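Local coordinates for glideosome-associated protein 50 (Plasmodium falciparum 3D7, PDB 3TGH), which takes part in gliding motility and host cell invasion as a glideosome component, and probably anchors that complex to the parasite's inner membrane complex, at residues 4-9 with 279-284; 36-41 with 72-77; 148-153 with 190-195; 226-231 with 302-307; 275-280 with 288-293. All coordinates share one frame; numbering follows the deposited sequence. Where two conformers were deposited one is given.

In the fold
The calcineurin-like metallophosphoesterase fold has a sandwich of two mixed sheets at its core. Interactions 1, 2 and 5 are strand pairings in the first sheet: interactions 1 and 5 share strand 275-282, with His279 and Glu280 in both, and Ala7 O to Val39 N ties interaction 1 to interaction 2, their centres about 12 Å apart. Interaction 3 pairs strands of the second sheet. Interaction 4 bridges the two sheets and sits about 11 Å from interaction 3, centre to centre, where Asp227 OD2 accepts from Ile193 N. Of the metal-binding histidines, His233 lies about 11 Å from Ser40 of interaction 2, side chain to side chain; interactions 1, 3, 4 and 5 are structural packing away from these sites.

Interaction 1: residues 4-9 with 279-284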
# COMPACT_ATOMS: atom_id res chain seq x y z
N LEU A 4 -15.84 -5.27 0.72
CA LEU A 4 -14.88 -4.37 1.35
C LEU A 4 -14.22 -3.57 0.23
O LEU A 4 -13.69 -4.14 -0.72
CB LEU A 4 -13.82 -5.16 2.13
CG LEU A 4 -12.82 -4.37 2.99
CD1 LEU A 4 -11.94 -5.31 3.79
CD2 LEU A 4 -11.95 -3.47 2.13
N ARG A 5 -14.26 -2.24 0.35
CA ARG A 5 -13.75 -1.35 -0.68
C ARG A 5 -12.73 -0.37 -0.13
O ARG A 5 -12.99 0.33 0.85
CB ARG A 5 -14.90 -0.59 -1.32
CG ARG A 5 -15.85 -1.52 -2.07
CD ARG A 5 -16.87 -0.73 -2.83
NE ARG A 5 -17.69 -1.59 -3.68
CZ ARG A 5 -18.64 -1.15 -4.51
NH1 ARG A 5 -18.90 0.15 -4.61
NH2 ARG A 5 -19.32 -2.01 -5.25
N PHE A 6 -11.58 -0.32 -0.80
CA PHE A 6 -10.51 0.56 -0.41
C PHE A 6 -9.86 1.16 -1.64
O PHE A 6 -10.03 0.65 -2.75
CB PHE A 6 -9.51 -0.17 0.51
CG PHE A 6 -8.66 -1.20 -0.18
CD1 PHE A 6 -7.39 -0.86 -0.64
CD2 PHE A 6 -9.11 -2.50 -0.35
CE1 PHE A 6 -6.58 -1.81 -1.26
CE2 PHE A 6 -8.30 -3.46 -0.97
CZ PHE A 6 -7.04 -3.11 -1.43
N ALA A 7 -9.17 2.28 -1.45
CA ALA A 7 -8.47 2.96 -2.53
C ALA A 7 -6.98 2.94 -2.27
O ALA A 7 -6.55 2.83 -1.12
CB ALA A 7 -8.97 4.40 -2.67
N SER A 8 -6.19 3.02 -3.34
CA SER A 8 -4.74 3.11 -3.26
C SER A 8 -4.28 4.40 -3.93
O SER A 8 -4.72 4.71 -5.03
CB SER A 8 -4.07 1.93 -3.99
OG SER A 8 -4.30 0.70 -3.32
N LEU A 9 -3.39 5.13 -3.25
CA LEU A 9 -2.83 6.38 -3.74
C LEU A 9 -1.34 6.43 -3.41
O LEU A 9 -0.96 6.36 -2.24
CB LEU A 9 -3.54 7.57 -3.07
CG LEU A 9 -3.06 8.95 -3.52
CD1 LEU A 9 -3.54 9.26 -4.94
CD2 LEU A 9 -3.51 10.02 -2.53
N HIS A 279 -10.25 -0.68 -5.18
CA HIS A 279 -10.25 -2.13 -5.09
C HIS A 279 -11.50 -2.57 -4.36
O HIS A 279 -11.89 -1.94 -3.39
CB HIS A 279 -9.03 -2.64 -4.33
CG HIS A 279 -7.73 -2.03 -4.75
ND1 HIS A 279 -6.90 -2.62 -5.68
CD2 HIS A 279 -7.11 -0.89 -4.36
CE1 HIS A 279 -5.82 -1.87 -5.84
NE2 HIS A 279 -5.93 -0.81 -5.05
N GLU A 280 -12.09 -3.67 -4.82
CA GLU A 280 -13.31 -4.21 -4.23
C GLU A 280 -13.10 -5.70 -3.91
O GLU A 280 -12.83 -6.50 -4.81
CB GLU A 280 -14.49 -4.02 -5.19
CG GLU A 280 -14.70 -2.57 -5.68
CD GLU A 280 -15.66 -2.44 -6.87
OE1 GLU A 280 -16.11 -3.46 -7.44
OE2 GLU A 280 -15.96 -1.28 -7.25
N LEU A 281 -13.20 -6.06 -2.63
CA LEU A 281 -13.13 -7.47 -2.21
C LEU A 281 -14.55 -7.98 -2.06
O LEU A 281 -15.38 -7.32 -1.43
CB LEU A 281 -12.40 -7.62 -0.87
CG LEU A 281 -10.87 -7.61 -0.85
CD1 LEU A 281 -10.30 -6.49 -1.66
CD2 LEU A 281 -10.39 -7.54 0.60
N SER A 282 -14.82 -9.15 -2.62
CA SER A 282 -16.16 -9.75 -2.56
C SER A 282 -16.06 -11.27 -2.46
O SER A 282 -14.96 -11.83 -2.43
CB SER A 282 -16.97 -9.37 -3.81
OG SER A 282 -16.50 -10.05 -4.97
N ASN A 283 -17.21 -11.94 -2.42
CA ASN A 283 -17.24 -13.40 -2.39
C ASN A 283 -16.55 -14.04 -3.60
O ASN A 283 -16.04 -15.15 -3.51
CB ASN A 283 -18.68 -13.93 -2.25
CG ASN A 283 -19.63 -13.42 -3.33
OD1 ASN A 283 -19.28 -12.54 -4.11
ND2 ASN A 283 -20.83 -13.98 -3.37
N ASN A 284 -16.51 -13.31 -4.71
CA ASN A 284 -15.94 -13.82 -5.96
C ASN A 284 -14.45 -13.52 -6.16
O ASN A 284 -13.78 -14.20 -6.94
CB ASN A 284 -16.74 -13.28 -7.14
CG ASN A 284 -18.17 -13.80 -7.15
OD1 ASN A 284 -19.13 -13.04 -7.24
ND2 ASN A 284 -18.31 -15.12 -7.03
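Strand 4-8, the first strand of the metallophosphoesterase fold, runs antiparallel to strand 275-282, with Leu4 opposite Leu281 and Phe6 opposite His279 as hydrogen-bonded pairs. Each pair has two backbone bonds; Leu281 N to Leu4 O, at 2.8 Å and 175°, is nearly straight. Phe6 CG stands between its backbone N and carbonyl carbon (chi1 71°), which lays the ring beside His279: the rings are almost parallel but slid apart, centroids 4.5 Å away, and His279 CB lies over the phenyl face, 3.8 Å from its centroid. Leu281 CD1 meets the phenyl edge, 3.7 Å from Phe6 CE2. His279 NE2, at the ring edge, is hydrogen-bonded to Ser8 OG at 2.8 Å. On the other face, the Arg5 guanidinium stacks against the carboxylate of one of two deposited Glu280 conformers, a long charge pair with no N-H aimed across; Arg5 NH2 bonds Gln3. Strand 37-40 flanks 4-8, Phe6, Ser8 and His279 pack on Ile230 of strand 228-231, and Phe26 of helix 17-32 meets Ala7 on the Arg5 face.

Interaction 2: residues 36-41 with 72-77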
# COMPACT_ATOMS: atom_id res chain seq x y z
N THR A 36 -14.05 2.74 2.22
CA THR A 36 -13.98 2.89 3.68
C THR A 36 -12.58 3.05 4.28
O THR A 36 -12.44 3.40 5.45
CB THR A 36 -14.71 1.73 4.38
OG1 THR A 36 -14.13 0.49 3.97
CG2 THR A 36 -16.21 1.76 4.03
N PHE A 37 -11.53 2.83 3.48
CA PHE A 37 -10.18 3.22 3.88
C PHE A 37 -9.26 3.33 2.68
O PHE A 37 -9.60 2.91 1.57
CB PHE A 37 -9.58 2.27 4.94
CG PHE A 37 -9.43 0.85 4.49
CD1 PHE A 37 -8.22 0.39 3.96
CD2 PHE A 37 -10.48 -0.05 4.63
CE1 PHE A 37 -8.07 -0.93 3.56
CE2 PHE A 37 -10.34 -1.37 4.23
CZ PHE A 37 -9.13 -1.81 3.70
N ILE A 38 -8.12 3.96 2.92
CA ILE A 38 -7.12 4.22 1.88
C ILE A 38 -5.82 3.55 2.30
O ILE A 38 -5.46 3.55 3.48
CB ILE A 38 -6.89 5.74 1.71
CG1 ILE A 38 -8.20 6.46 1.35
CG2 ILE A 38 -5.81 6.02 0.67
CD1 ILE A 38 -8.20 7.95 1.73
N VAL A 39 -5.11 2.98 1.33
CA VAL A 39 -3.74 2.55 1.54
C VAL A 39 -2.85 3.38 0.63
O VAL A 39 -3.27 3.80 -0.45
CB VAL A 39 -3.52 1.04 1.25
CG1 VAL A 39 -4.43 0.17 2.13
CG2 VAL A 39 -3.71 0.71 -0.23
N SER A 40 -1.62 3.60 1.06
CA SER A 40 -0.68 4.42 0.28
C SER A 40 0.64 3.72 0.02
O SER A 40 1.50 3.70 0.90
CB SER A 40 -0.44 5.75 1.00
OG SER A 40 0.43 6.58 0.24
N PRO A 41 0.79 3.12 -1.18
CA PRO A 41 2.07 2.56 -1.56
C PRO A 41 3.04 3.66 -1.96
O PRO A 41 2.71 4.85 -1.90
CB PRO A 41 1.71 1.65 -2.73
CG PRO A 41 0.60 2.35 -3.39
CD PRO A 41 -0.19 2.98 -2.27
N MET A 72 -14.14 12.39 3.82
CA MET A 72 -12.78 11.84 3.71
C MET A 72 -12.19 11.41 5.06
O MET A 72 -11.00 11.05 5.14
CB MET A 72 -11.85 12.85 3.02
CG MET A 72 -12.13 13.02 1.52
SD MET A 72 -11.66 11.56 0.58
CE MET A 72 -9.87 11.78 0.53
N TYR A 73 -13.00 11.41 6.11
CA TYR A 73 -12.50 10.98 7.41
C TYR A 73 -12.56 9.46 7.52
O TYR A 73 -13.59 8.88 7.86
CB TYR A 73 -13.24 11.65 8.57
CG TYR A 73 -12.63 11.31 9.91
CD1 TYR A 73 -11.30 11.62 10.19
CD2 TYR A 73 -13.38 10.67 10.90
CE1 TYR A 73 -10.73 11.31 11.41
CE2 TYR A 73 -12.81 10.36 12.14
CZ TYR A 73 -11.48 10.68 12.38
OH TYR A 73 -10.89 10.38 13.58
N MET A 74 -11.43 8.84 7.19
CA MET A 74 -11.27 7.39 7.20
C MET A 74 -9.78 7.09 7.35
O MET A 74 -8.95 7.98 7.19
CB MET A 74 -11.79 6.80 5.89
CG MET A 74 -11.05 7.29 4.64
SD MET A 74 -11.79 6.68 3.12
CE MET A 74 -13.35 7.59 3.14
N PRO A 75 -9.42 5.83 7.67
CA PRO A 75 -8.01 5.49 7.81
C PRO A 75 -7.22 5.69 6.52
O PRO A 75 -7.75 5.43 5.45
CB PRO A 75 -8.04 4.00 8.18
CG PRO A 75 -9.36 3.81 8.80
CD PRO A 75 -10.28 4.69 8.02
N PHE A 76 -5.99 6.17 6.67
CA PHE A 76 -5.02 6.33 5.60
C PHE A 76 -3.79 5.53 6.03
O PHE A 76 -2.92 6.05 6.76
CB PHE A 76 -4.70 7.82 5.44
CG PHE A 76 -3.83 8.15 4.25
CD1 PHE A 76 -4.40 8.44 3.02
CD2 PHE A 76 -2.46 8.24 4.39
CE1 PHE A 76 -3.60 8.77 1.93
CE2 PHE A 76 -1.65 8.57 3.29
CZ PHE A 76 -2.23 8.83 2.07
N PHE A 77 -3.75 4.26 5.63
CA PHE A 77 -2.70 3.33 6.04
C PHE A 77 -1.54 3.55 5.10
O PHE A 77 -1.66 3.26 3.89
CB PHE A 77 -3.14 1.87 5.91
CG PHE A 77 -4.27 1.47 6.83
CD1 PHE A 77 -4.03 1.25 8.18
CD2 PHE A 77 -5.55 1.28 6.34
CE1 PHE A 77 -5.07 0.88 9.03
CE2 PHE A 77 -6.59 0.91 7.18
CZ PHE A 77 -6.35 0.71 8.52
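Ile38 O accepts the Phe77 N-H at 2.8 Å, and Phe76 CA adds a C-H contact to the same oxygen at 3.5 Å. Ile38 N to Pro75 O and Ser40 N to Phe77 O flank this bond in the parallel pairing. On the Phe76 face, the ring runs alongside two residues of the neighbouring strand, both met obliquely: Phe76 CD1 meets Ile38 CG2 at 3.7 Å, while Phe76 CZ meets Ser40 CB at 3.7 Å. The other branch of Ile38 goes to methionine, CG1 lying 4.0 Å from Met74 SD, the two side chains crossing at about a right angle. These strands, 37-40 and 75-78, are the ends of a beta-alpha-beta unit whose connection includes helix 56-62; helix 17-32 lies against Ile38 and Met74 through Ile30. On the opposite face, Phe77 turns its edge to the face of Phe37 in an offset T-shaped pair, planes at 83° and Phe77 CE2 3.6 Å from Phe37 CD1. Phe37 CG, set between its backbone N and carbonyl carbon (chi1 62°), holds the ring beside Phe77. Phe77 also stacks on Tyr130.

Interaction 3: residues 148-153 with 190-195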
# COMPACT_ATOMS: atom_id res chain seq x y z
N LYS A 148 -21.93 -15.58 5.97
CA LYS A 148 -20.55 -16.06 5.91
C LYS A 148 -19.56 -14.89 6.03
O LYS A 148 -19.79 -13.83 5.46
CB LYS A 148 -20.32 -16.78 4.57
CG LYS A 148 -18.98 -17.50 4.44
CD LYS A 148 -18.73 -17.93 3.00
CE LYS A 148 -17.50 -18.82 2.87
NZ LYS A 148 -16.24 -18.12 3.26
N ASP A 149 -18.47 -15.10 6.75
CA ASP A 149 -17.47 -14.05 6.96
C ASP A 149 -16.19 -14.33 6.17
O ASP A 149 -15.67 -15.45 6.20
CB ASP A 149 -17.14 -13.89 8.44
CG ASP A 149 -17.93 -12.77 9.09
OD1 ASP A 149 -17.30 -11.84 9.64
OD2 ASP A 149 -19.18 -12.80 9.03
N LEU A 150 -15.69 -13.31 5.47
CA LEU A 150 -14.40 -13.38 4.79
C LEU A 150 -13.40 -12.44 5.48
O LEU A 150 -13.77 -11.34 5.87
CB LEU A 150 -14.54 -13.03 3.31
CG LEU A 150 -15.35 -14.02 2.47
CD1 LEU A 150 -15.58 -13.49 1.06
CD2 LEU A 150 -14.67 -15.38 2.43
N ALA A 151 -12.16 -12.90 5.63
CA ALA A 151 -11.12 -12.17 6.34
C ALA A 151 -10.08 -11.68 5.35
O ALA A 151 -9.72 -12.40 4.43
CB ALA A 151 -10.46 -13.07 7.39
N ALA A 152 -9.61 -10.45 5.55
CA ALA A 152 -8.59 -9.84 4.70
C ALA A 152 -7.40 -9.41 5.55
O ALA A 152 -7.58 -8.72 6.56
CB ALA A 152 -9.15 -8.64 3.95
N ALA A 153 -6.20 -9.84 5.15
CA ALA A 153 -4.98 -9.43 5.81
C ALA A 153 -4.25 -8.42 4.94
O ALA A 153 -3.95 -8.70 3.79
CB ALA A 153 -4.09 -10.63 6.08
N ALA A 190 -6.65 -15.84 6.68
CA ALA A 190 -7.10 -14.82 5.74
C ALA A 190 -7.51 -15.40 4.38
O ALA A 190 -6.75 -16.14 3.75
CB ALA A 190 -6.03 -13.76 5.56
N ASP A 191 -8.70 -15.02 3.92
CA ASP A 191 -9.19 -15.41 2.59
C ASP A 191 -8.55 -14.55 1.50
O ASP A 191 -8.41 -14.98 0.35
CB ASP A 191 -10.71 -15.28 2.55
CG ASP A 191 -11.38 -16.09 3.64
OD1 ASP A 191 -11.50 -17.33 3.49
OD2 ASP A 191 -11.75 -15.49 4.68
N PHE A 192 -8.17 -13.33 1.89
CA PHE A 192 -7.47 -12.39 1.02
C PHE A 192 -6.21 -11.88 1.73
O PHE A 192 -6.26 -11.55 2.92
CB PHE A 192 -8.35 -11.18 0.71
CG PHE A 192 -9.63 -11.51 -0.01
CD1 PHE A 192 -10.84 -11.54 0.67
CD2 PHE A 192 -9.62 -11.75 -1.37
CE1 PHE A 192 -12.02 -11.83 -0.01
CE2 PHE A 192 -10.80 -12.04 -2.05
CZ PHE A 192 -12.00 -12.07 -1.37
N ILE A 193 -5.10 -11.80 1.01
CA ILE A 193 -3.86 -11.23 1.55
C ILE A 193 -3.33 -10.20 0.56
O ILE A 193 -3.11 -10.51 -0.61
CB ILE A 193 -2.78 -12.30 1.82
CG1 ILE A 193 -3.33 -13.44 2.68
CG2 ILE A 193 -1.57 -11.68 2.52
CD1 ILE A 193 -2.39 -14.62 2.80
N ILE A 194 -3.17 -8.97 1.05
CA ILE A 194 -2.74 -7.83 0.26
C ILE A 194 -1.51 -7.23 0.93
O ILE A 194 -1.52 -6.91 2.11
CB ILE A 194 -3.84 -6.75 0.16
CG1 ILE A 194 -5.10 -7.31 -0.53
CG2 ILE A 194 -3.35 -5.50 -0.60
CD1 ILE A 194 -6.05 -8.01 0.42
N VAL A 195 -0.43 -7.08 0.16
CA VAL A 195 0.79 -6.49 0.67
C VAL A 195 0.99 -5.13 -0.01
O VAL A 195 0.72 -4.98 -1.20
CB VAL A 195 2.00 -7.42 0.43
CG1 VAL A 195 3.28 -6.81 0.98
CG2 VAL A 195 1.75 -8.81 1.05
O HOH W 1 -13.24 -19.00 4.45
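Ala153, Asp191 and Phe192 carry this contact, in which strands 148-156 and 192-196 lie parallel as the two ends of a beta-alpha-beta unit joined through helix 169-189. Ala153 is held along its backbone, its N bonding Phe192 O and its O taking the Ile194 N-H at 2.9 Å. Its methyl CB presses on Ala190 CB at 3.7 Å, where the chain has just left the helix; Ala186 of that helix also touches Ala153. Phe192 turns its ring to the other face of the sheet, where the edge meets Leu150: Phe192 CE1 is 4.1 Å from Leu150 CD1. Both of these side chains are near strand 275-282 and its following turn, and Phe192 packs on Leu281. Asp191 marks the start of the pairing. Its N and that of Phe192 both donate to Ala151 O, the first bond more bent than the second. With CG beside its own backbone N (chi1 -56°), Asp191 brings OD2 to Ala151 N, accepting at 2.8 Å and 170° through the anti lone pair, while Leu150 CD2 crosses over Asp191 CG at 3.6 Å. Lys314 makes a salt bridge to that same OD2. The other oxygen, Asp191 OD1, accepts from a water at 2.6 Å.

Interaction 4: residues 226-231 with 302-307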
# COMPACT_ATOMS: atom_id res chain seq x y z
N VAL A 226 -0.34 -14.98 -1.62
CA VAL A 226 -0.73 -13.58 -1.62
C VAL A 226 -1.47 -13.23 -2.91
O VAL A 226 -1.11 -13.70 -3.99
CB VAL A 226 0.52 -12.68 -1.42
CG1 VAL A 226 0.23 -11.23 -1.79
CG2 VAL A 226 1.03 -12.82 0.02
N ASP A 227 -2.51 -12.42 -2.78
CA ASP A 227 -3.34 -12.03 -3.91
C ASP A 227 -2.75 -10.85 -4.69
O ASP A 227 -2.60 -10.93 -5.92
CB ASP A 227 -4.75 -11.69 -3.43
CG ASP A 227 -5.46 -12.89 -2.83
OD1 ASP A 227 -5.80 -13.82 -3.59
OD2 ASP A 227 -5.67 -12.90 -1.60
N LEU A 228 -2.44 -9.78 -3.97
CA LEU A 228 -1.94 -8.53 -4.55
C LEU A 228 -0.70 -8.03 -3.81
O LEU A 228 -0.68 -8.00 -2.58
CB LEU A 228 -2.98 -7.42 -4.40
CG LEU A 228 -4.04 -7.13 -5.46
CD1 LEU A 228 -4.82 -8.35 -5.84
CD2 LEU A 228 -4.95 -6.03 -4.91
N TYR A 229 0.31 -7.61 -4.57
CA TYR A 229 1.36 -6.76 -4.02
C TYR A 229 1.22 -5.40 -4.69
O TYR A 229 1.41 -5.28 -5.89
CB TYR A 229 2.77 -7.34 -4.24
CG TYR A 229 3.88 -6.39 -3.79
CD1 TYR A 229 3.85 -5.81 -2.52
CD2 TYR A 229 4.93 -6.06 -4.62
CE1 TYR A 229 4.83 -4.94 -2.10
CE2 TYR A 229 5.94 -5.18 -4.21
CZ TYR A 229 5.88 -4.62 -2.95
OH TYR A 229 6.85 -3.75 -2.52
N ILE A 230 0.84 -4.40 -3.90
CA ILE A 230 0.62 -3.04 -4.38
C ILE A 230 1.82 -2.18 -4.03
O ILE A 230 2.20 -2.06 -2.85
CB ILE A 230 -0.66 -2.42 -3.75
CG1 ILE A 230 -1.87 -3.35 -3.93
CG2 ILE A 230 -0.92 -1.01 -4.34
CD1 ILE A 230 -3.15 -2.90 -3.17
N SER A 231 2.45 -1.60 -5.05
CA SER A 231 3.64 -0.79 -4.85
C SER A 231 3.51 0.53 -5.59
O SER A 231 2.51 0.78 -6.28
CB SER A 231 4.88 -1.56 -5.33
OG SER A 231 4.74 -1.91 -6.68
N HIS A 302 -9.17 -4.88 -13.55
CA HIS A 302 -8.52 -6.17 -13.36
C HIS A 302 -9.33 -6.99 -12.36
O HIS A 302 -9.72 -6.49 -11.31
CB HIS A 302 -7.09 -5.99 -12.85
CG HIS A 302 -6.39 -7.29 -12.61
ND1 HIS A 302 -6.23 -7.83 -11.35
CD2 HIS A 302 -5.83 -8.17 -13.47
CE1 HIS A 302 -5.59 -8.98 -11.45
NE2 HIS A 302 -5.34 -9.21 -12.72
N LYS A 303 -9.57 -8.25 -12.69
CA LYS A 303 -10.32 -9.15 -11.82
C LYS A 303 -9.47 -10.36 -11.46
O LYS A 303 -8.93 -11.04 -12.35
CB LYS A 303 -11.62 -9.59 -12.49
CG LYS A 303 -12.57 -8.42 -12.79
CD LYS A 303 -13.84 -8.86 -13.51
CE LYS A 303 -14.78 -7.67 -13.71
NZ LYS A 303 -15.93 -8.00 -14.60
N LEU A 304 -9.35 -10.61 -10.17
CA LEU A 304 -8.63 -11.76 -9.65
C LEU A 304 -9.62 -12.64 -8.88
O LEU A 304 -10.32 -12.16 -7.99
CB LEU A 304 -7.49 -11.29 -8.74
CG LEU A 304 -6.40 -12.31 -8.41
CD1 LEU A 304 -5.53 -12.57 -9.63
CD2 LEU A 304 -5.54 -11.83 -7.25
N ASN A 305 -9.68 -13.93 -9.23
CA ASN A 305 -10.58 -14.86 -8.55
C ASN A 305 -10.11 -15.16 -7.13
O ASN A 305 -8.91 -15.23 -6.88
CB ASN A 305 -10.68 -16.18 -9.34
CG ASN A 305 -11.27 -16.00 -10.72
OD1 ASN A 305 -12.09 -15.10 -10.95
ND2 ASN A 305 -10.87 -16.85 -11.66
N ILE A 306 -11.06 -15.32 -6.21
CA ILE A 306 -10.74 -15.73 -4.85
C ILE A 306 -10.09 -17.12 -4.88
O ILE A 306 -10.49 -17.98 -5.67
CB ILE A 306 -11.99 -15.73 -3.93
CG1 ILE A 306 -11.59 -15.85 -2.46
CG2 ILE A 306 -12.96 -16.86 -4.32
CD1 ILE A 306 -12.75 -15.61 -1.49
N LYS A 307 -9.09 -17.33 -4.04
CA LYS A 307 -8.37 -18.60 -4.03
C LYS A 307 -9.12 -19.62 -3.18
O LYS A 307 -9.76 -19.26 -2.20
CB LYS A 307 -6.94 -18.41 -3.51
CG LYS A 307 -6.06 -17.64 -4.47
CD LYS A 307 -4.75 -17.20 -3.83
CE LYS A 307 -3.82 -16.53 -4.84
NZ LYS A 307 -4.46 -15.40 -5.57
O HOH W 2 -7.93 -15.08 -2.48
O HOH W 3 -8.39 -12.98 -4.83
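Asp227 and Leu228 meet Leu304 and Lys307 where the two sheets of the phosphoesterase sandwich come together: strand 228-231 belongs to one sheet, strand 297-305 to the other, and no backbone bond links the two segments. The tight part is made by one methyl group. Leu304 CD2 reaches from its strand to Asp227 O at 3.4 Å, to Asp227 CB and, at 3.8 Å, to Leu228 CD1; CG stands trans to Leu304 N (chi1 -164°), which sends the branch toward the facing sheet. The two leucine side chains run in opposing directions and overlap at their ends, and Ile286 of strand 285-292 packs on Leu228 and Asp227 beside them.

The other part is polar and water-bridged, less closely packed. Lys307 runs extended past the aspartate, CD and CE alongside OD1, then kinks at its last torsion (chi4 55°), which folds the ammonium back: Lys307 NZ forms a salt bridge with Asp227 OD1 at 2.9 Å, coming to the anti side and 34° out of the carboxylate plane. NZ also donates to Asp244 O. Asp227 OD2 takes the Ile193 N-H, so both carboxylate oxygens have protein donors, a setting that would probably favour the ionised acid. Two waters lie between Asp227 and the 305-307 backbone. One sits between OD1 and Asn305 O; the other accepts from Lys307 N at 3.0 Å and stands 2.7 Å from Asp227 OD1.

Interaction 5: residues 275-280 with 288-293; sequences GFCVHE and TKFVSS
Backbone bonds come first: Phe276 with Val291 and Val278 with Lys289 are hydrogen-bonded pairs, each linked in both directions, and Lys289 N to Val278 O is the shortest at 2.7 Å and almost linear, 177°. Between them Cys277 CA makes a C-H contact to Lys289 O. At the far end Gly275, with no side chain in the way, brings its CA to 3.1 Å from Val291 O. All this closes the beta hairpin of strands 275-282 and 285-292, which forms part of the first sheet of the fold. Among apolar contacts, Val291 CB lies over one face of the Phe276 ring, offset toward the rim and 3.9 Å from the centroid, with CG1 against CZ; Phe26 and Phe29 of helix 17-32 meet this ring in T-shaped pairs. On the other face of the hairpin, Cys277 SG approaches the Phe290 ring obliquely, 3.5 Å from Phe290 CD2, a sulfur-aromatic contact. Polar side chains join the strands nearer the turn. Thr288 OG1 is hydrogen-bonded to His279 ND1 at 3.0 Å, near the ring plane; with NE2 bound by Ser8, the imidazole is held at both nitrogens. Lys289, extended, puts NZ 3.2 Å from OE2 in one of the two Glu280 conformers, and NZ also makes a salt bridge to Glu33, just after helix 17-32.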
# COMPACT_ATOMS: atom_id res chain seq x y z
N GLY A 275 -3.11 9.22 -11.58
CA GLY A 275 -4.33 8.54 -11.17
C GLY A 275 -4.22 7.78 -9.87
O GLY A 275 -3.37 8.06 -9.03
N PHE A 276 -5.10 6.79 -9.71
CA PHE A 276 -5.19 6.02 -8.48
C PHE A 276 -5.97 4.74 -8.75
O PHE A 276 -6.50 4.56 -9.85
CB PHE A 276 -5.85 6.86 -7.37
CG PHE A 276 -7.24 7.33 -7.71
CD1 PHE A 276 -8.36 6.57 -7.37
CD2 PHE A 276 -7.44 8.55 -8.35
CE1 PHE A 276 -9.63 7.00 -7.70
CE2 PHE A 276 -8.71 8.99 -8.67
CZ PHE A 276 -9.81 8.22 -8.35
N CYS A 277 -6.06 3.87 -7.74
CA CYS A 277 -6.84 2.64 -7.86
C CYS A 277 -7.96 2.56 -6.83
O CYS A 277 -7.82 3.08 -5.72
CB CYS A 277 -5.96 1.43 -7.63
SG CYS A 277 -4.73 1.20 -8.87
N VAL A 278 -9.03 1.88 -7.21
CA VAL A 278 -10.07 1.49 -6.27
C VAL A 278 -10.21 -0.04 -6.34
O VAL A 278 -10.25 -0.62 -7.43
CB VAL A 278 -11.40 2.18 -6.59
CG1 VAL A 278 -12.49 1.70 -5.63
CG2 VAL A 278 -11.23 3.70 -6.50
N HIS A 279 -10.25 -0.68 -5.18
CA HIS A 279 -10.25 -2.13 -5.09
C HIS A 279 -11.50 -2.57 -4.36
O HIS A 279 -11.89 -1.94 -3.39
CB HIS A 279 -9.03 -2.64 -4.33
CG HIS A 279 -7.73 -2.03 -4.75
ND1 HIS A 279 -6.90 -2.62 -5.68
CD2 HIS A 279 -7.11 -0.89 -4.36
CE1 HIS A 279 -5.82 -1.87 -5.84
NE2 HIS A 279 -5.93 -0.81 -5.05
N GLU A 280 -12.09 -3.67 -4.82
CA GLU A 280 -13.31 -4.21 -4.23
C GLU A 280 -13.10 -5.70 -3.91
O GLU A 280 -12.83 -6.50 -4.81
CB GLU A 280 -14.49 -4.02 -5.19
CG GLU A 280 -14.70 -2.57 -5.68
CD GLU A 280 -15.66 -2.44 -6.87
OE1 GLU A 280 -16.11 -3.46 -7.44
OE2 GLU A 280 -15.96 -1.28 -7.25
N THR A 288 -10.05 -4.63 -9.26
CA THR A 288 -9.27 -3.41 -9.16
C THR A 288 -9.59 -2.51 -10.35
O THR A 288 -9.52 -2.96 -11.49
CB THR A 288 -7.77 -3.72 -9.13
OG1 THR A 288 -7.46 -4.47 -7.95
CG2 THR A 288 -6.94 -2.43 -9.14
N LYS A 289 -9.96 -1.27 -10.07
CA LYS A 289 -10.22 -0.28 -11.11
C LYS A 289 -9.14 0.80 -11.11
O LYS A 289 -8.87 1.44 -10.08
CB LYS A 289 -11.60 0.36 -10.90
CG LYS A 289 -12.76 -0.58 -11.13
CD LYS A 289 -14.08 0.09 -10.79
CE LYS A 289 -15.23 -0.91 -10.69
NZ LYS A 289 -16.50 -0.26 -10.23
N PHE A 290 -8.50 0.96 -12.26
CA PHE A 290 -7.48 1.98 -12.44
C PHE A 290 -8.13 3.24 -13.00
O PHE A 290 -8.73 3.20 -14.07
CB PHE A 290 -6.40 1.49 -13.40
CG PHE A 290 -5.55 0.40 -12.84
CD1 PHE A 290 -5.98 -0.93 -12.88
CD2 PHE A 290 -4.32 0.69 -12.26
CE1 PHE A 290 -5.20 -1.94 -12.35
CE2 PHE A 290 -3.53 -0.32 -11.74
CZ PHE A 290 -3.96 -1.64 -11.78
N VAL A 291 -8.01 4.34 -12.27
CA VAL A 291 -8.67 5.59 -12.62
C VAL A 291 -7.65 6.62 -13.07
O VAL A 291 -6.66 6.87 -12.38
CB VAL A 291 -9.46 6.16 -11.42
CG1 VAL A 291 -10.16 7.45 -11.82
CG2 VAL A 291 -10.46 5.13 -10.90
N SER A 292 -7.89 7.19 -14.25
CA SER A 292 -7.05 8.24 -14.79
C SER A 292 -7.65 9.61 -14.51
O SER A 292 -8.84 9.84 -14.75
CB SER A 292 -6.88 8.07 -16.31
OG SER A 292 -6.36 9.25 -16.89
N SER A 293 -6.81 10.53 -14.02
CA SER A 293 -7.21 11.90 -13.73
C SER A 293 -7.46 12.75 -14.98
O SER A 293 -7.89 13.90 -14.87
CB SER A 293 -6.13 12.60 -12.89
OG SER A 293 -4.94 12.80 -13.64